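Local coordinates for protein Alpha/beta hydrolase (PDB 6KSU) that probably catalyses heterochiral macrolactamization of non-ribosomal peptides, acting as a stand-alone cyclase of the penicillin-binding-protein type, at residues M147-Y152 with L249-A253. Residues are numbered along the deposited sequence; the frame is centred on the assembly and turned at random.
Sequences MRGPSY and LSLAA
The phenol of Y152 reaches across to the start of helix 252-255, where its single oxygen hydrogen-bonds the 3-10 turn 249-251 and the first turn of the helix. Y152 OH donates to S250 O (2.7 Å), standing well above that carbonyl's plane with a C=O...donor angle of 119°, and accepts the A253 N-H (2.9 Å) almost in line, at 176°. Donor and acceptor roles of the buried hydroxyl are thus both used, on backbone groups at the passage from 3-10 turn to helix; the A252 N to L249 O bond spans that turn into the helix. S250 O lies in the plane of the ring, at its edge, while A253 CB approaches Y152 CE2 obliquely (3.9 Å). M147 covers one ring face: its methyl CE sits over the ring centre, 4.1 Å above the plane. The chain gets there by running fully extended from a CG anti to the backbone N (chi1 175°), which also carries M147 SD past S250 CA (3.9 Å). The L249 side chain runs roughly perpendicular to that of M147, L249 CD2 meeting M147 CG at 3.9 Å and lying against the loop's carbonyls, where R148 O is its nearest neighbour (3.5 Å) and M147 O and G149 O are close by. S250 OG turns instead to S248 OG. The contact joins the loop between helices 128-132 and 153-160 to helix 252-255 in the beta-lactamase-like domain. W195 of helix 194-206 packs on M147, L249 and A252, and C180 and A184 of helix 176-189 touch the Y152 side chain, whose backbone N bonds to E187 of that same helix.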
ATOM      1  N   MET A 147       0.194  20.761  -9.197  1.00 48.82           N
ATOM      2  CA  MET A 147       1.582  20.391  -9.480  1.00 43.96           C
ATOM      3  C   MET A 147       1.780  20.081 -10.955  1.00 47.36           C
ATOM      4  O   MET A 147       1.018  19.304 -11.540  1.00 44.74           O
ATOM      5  CB  MET A 147       2.002  19.165  -8.663  1.00 39.09           C
ATOM      6  CG  MET A 147       3.412  18.629  -8.988  1.00 40.09           C
ATOM      7  SD  MET A 147       4.009  17.359  -7.830  1.00 34.72           S
ATOM      8  CE  MET A 147       5.485  16.755  -8.668  1.00 30.71           C
ATOM      9  N   ARG A 148       2.838  20.617 -11.535  1.00 48.10           N
ATOM     10  CA  ARG A 148       3.017  20.347 -12.957  1.00 51.95           C
ATOM     11  C   ARG A 148       4.392  19.806 -13.321  1.00 49.87           C
ATOM     12  O   ARG A 148       4.487  18.950 -14.199  1.00 53.91           O
ATOM     13  CB  ARG A 148       2.734  21.613 -13.766  1.00 56.02           C
ATOM     14  CG  ARG A 148       1.407  21.558 -14.503  1.00 62.91           C
ATOM     15  CD  ARG A 148       0.934  22.938 -14.912  1.00 62.50           C
ATOM     16  NE  ARG A 148      -0.499  22.951 -15.190  1.00 70.21           N
ATOM     17  CZ  ARG A 148      -1.420  23.396 -14.342  1.00 72.27           C
ATOM     18  NH1 ARG A 148      -1.060  23.867 -13.154  1.00 69.29           N
ATOM     19  NH2 ARG A 148      -2.703  23.367 -14.684  1.00 76.18           N
ATOM     20  N   GLY A 149       5.455  20.282 -12.685  1.00 50.08           N
ATOM     21  CA  GLY A 149       6.786  19.822 -13.016  1.00 48.30           C
ATOM     22  C   GLY A 149       7.168  18.600 -12.210  1.00 44.09           C
ATOM     23  O   GLY A 149       6.337  18.025 -11.497  1.00 36.35           O
ATOM     24  N   PRO A 150       8.434  18.169 -12.314  1.00 44.19           N
ATOM     25  CA  PRO A 150       8.914  17.049 -11.484  1.00 39.25           C
ATOM     26  C   PRO A 150       9.259  17.407 -10.043  1.00 35.50           C
ATOM     27  O   PRO A 150       9.530  16.490  -9.260  1.00 36.42           O
ATOM     28  CB  PRO A 150      10.176  16.572 -12.229  1.00 38.08           C
ATOM     29  CG  PRO A 150      10.659  17.784 -12.952  1.00 39.42           C
ATOM     30  CD  PRO A 150       9.406  18.537 -13.360  1.00 43.08           C
ATOM     31  N   SER A 151       9.283  18.679  -9.657  1.00 38.55           N
ATOM     32  CA  SER A 151       9.626  19.019  -8.277  1.00 37.56           C
ATOM     33  C   SER A 151       8.430  18.872  -7.346  1.00 33.84           C
ATOM     34  O   SER A 151       7.308  19.253  -7.683  1.00 33.39           O
ATOM     35  CB  SER A 151      10.151  20.450  -8.164  1.00 35.84           C
ATOM     36  OG  SER A 151      10.477  20.732  -6.807  1.00 38.42           O
ATOM     37  N   TYR A 152       8.688  18.347  -6.155  1.00 37.79           N
ATOM     38  CA  TYR A 152       7.701  18.269  -5.088  1.00 33.90           C
ATOM     39  C   TYR A 152       7.787  19.446  -4.109  1.00 35.52           C
ATOM     40  O   TYR A 152       7.186  19.377  -3.032  1.00 35.60           O
ATOM     41  CB  TYR A 152       7.872  16.960  -4.312  1.00 29.88           C
ATOM     42  CG  TYR A 152       7.029  15.774  -4.773  1.00 31.39           C
ATOM     43  CD1 TYR A 152       5.651  15.785  -4.650  1.00 29.51           C
ATOM     44  CD2 TYR A 152       7.629  14.627  -5.292  1.00 26.79           C
ATOM     45  CE1 TYR A 152       4.883  14.701  -5.049  1.00 28.04           C
ATOM     46  CE2 TYR A 152       6.878  13.539  -5.685  1.00 26.30           C
ATOM     47  CZ  TYR A 152       5.492  13.578  -5.556  1.00 29.80           C
ATOM     48  OH  TYR A 152       4.706  12.509  -5.947  1.00 26.06           O
ATOM     49  N   LEU A 249      -0.868  13.749 -10.840  1.00 40.05           N
ATOM     50  CA  LEU A 249       0.583  13.727 -10.960  1.00 41.57           C
ATOM     51  C   LEU A 249       1.261  13.670  -9.593  1.00 35.23           C
ATOM     52  O   LEU A 249       2.242  12.941  -9.410  1.00 30.36           O
ATOM     53  CB  LEU A 249       1.050  14.959 -11.735  1.00 35.50           C
ATOM     54  CG  LEU A 249       2.573  15.072 -11.811  1.00 39.15           C
ATOM     55  CD1 LEU A 249       3.109  13.980 -12.750  1.00 35.22           C
ATOM     56  CD2 LEU A 249       3.044  16.467 -12.231  1.00 35.52           C
ATOM     57  N   SER A 250       0.743  14.422  -8.622  1.00 36.77           N
ATOM     58  CA  SER A 250       1.373  14.532  -7.308  1.00 35.69           C
ATOM     59  C   SER A 250       1.401  13.218  -6.534  1.00 29.38           C
ATOM     60  O   SER A 250       2.148  13.115  -5.561  1.00 28.22           O
ATOM     61  CB  SER A 250       0.650  15.594  -6.484  1.00 33.92           C
ATOM     62  OG  SER A 250      -0.745  15.368  -6.535  1.00 41.30           O
ATOM     63  N   LEU A 251       0.625  12.214  -6.931  1.00 28.15           N
ATOM     64  CA  LEU A 251       0.647  10.950  -6.200  1.00 29.45           C
ATOM     65  C   LEU A 251       1.867  10.085  -6.517  1.00 25.44           C
ATOM     66  O   LEU A 251       2.036   9.037  -5.879  1.00 20.12           O
ATOM     67  CB  LEU A 251      -0.642  10.166  -6.473  1.00 30.95           C
ATOM     68  CG  LEU A 251      -1.837  10.709  -5.668  1.00 41.45           C
ATOM     69  CD1 LEU A 251      -3.182  10.607  -6.412  1.00 47.35           C
ATOM     70  CD2 LEU A 251      -1.908  10.041  -4.294  1.00 32.78           C
ATOM     71  N   ALA A 252       2.750  10.542  -7.418  1.00 24.46           N
ATOM     72  CA  ALA A 252       3.768   9.688  -8.034  1.00 26.01           C
ATOM     73  C   ALA A 252       4.611   8.924  -7.019  1.00 22.00           C
ATOM     74  O   ALA A 252       4.772   7.702  -7.136  1.00 19.71           O
ATOM     75  CB  ALA A 252       4.676  10.529  -8.935  1.00 26.40           C
ATOM     76  N   ALA A 253       5.201   9.627  -6.035  1.00 22.45           N
ATOM     77  CA  ALA A 253       6.058   8.950  -5.062  1.00 20.62           C
ATOM     78  C   ALA A 253       5.275   7.994  -4.168  1.00 22.42           C
ATOM     79  O   ALA A 253       5.881   7.168  -3.467  1.00 21.02           O
ATOM     80  CB  ALA A 253       6.816   9.975  -4.191  1.00 23.46           C
TER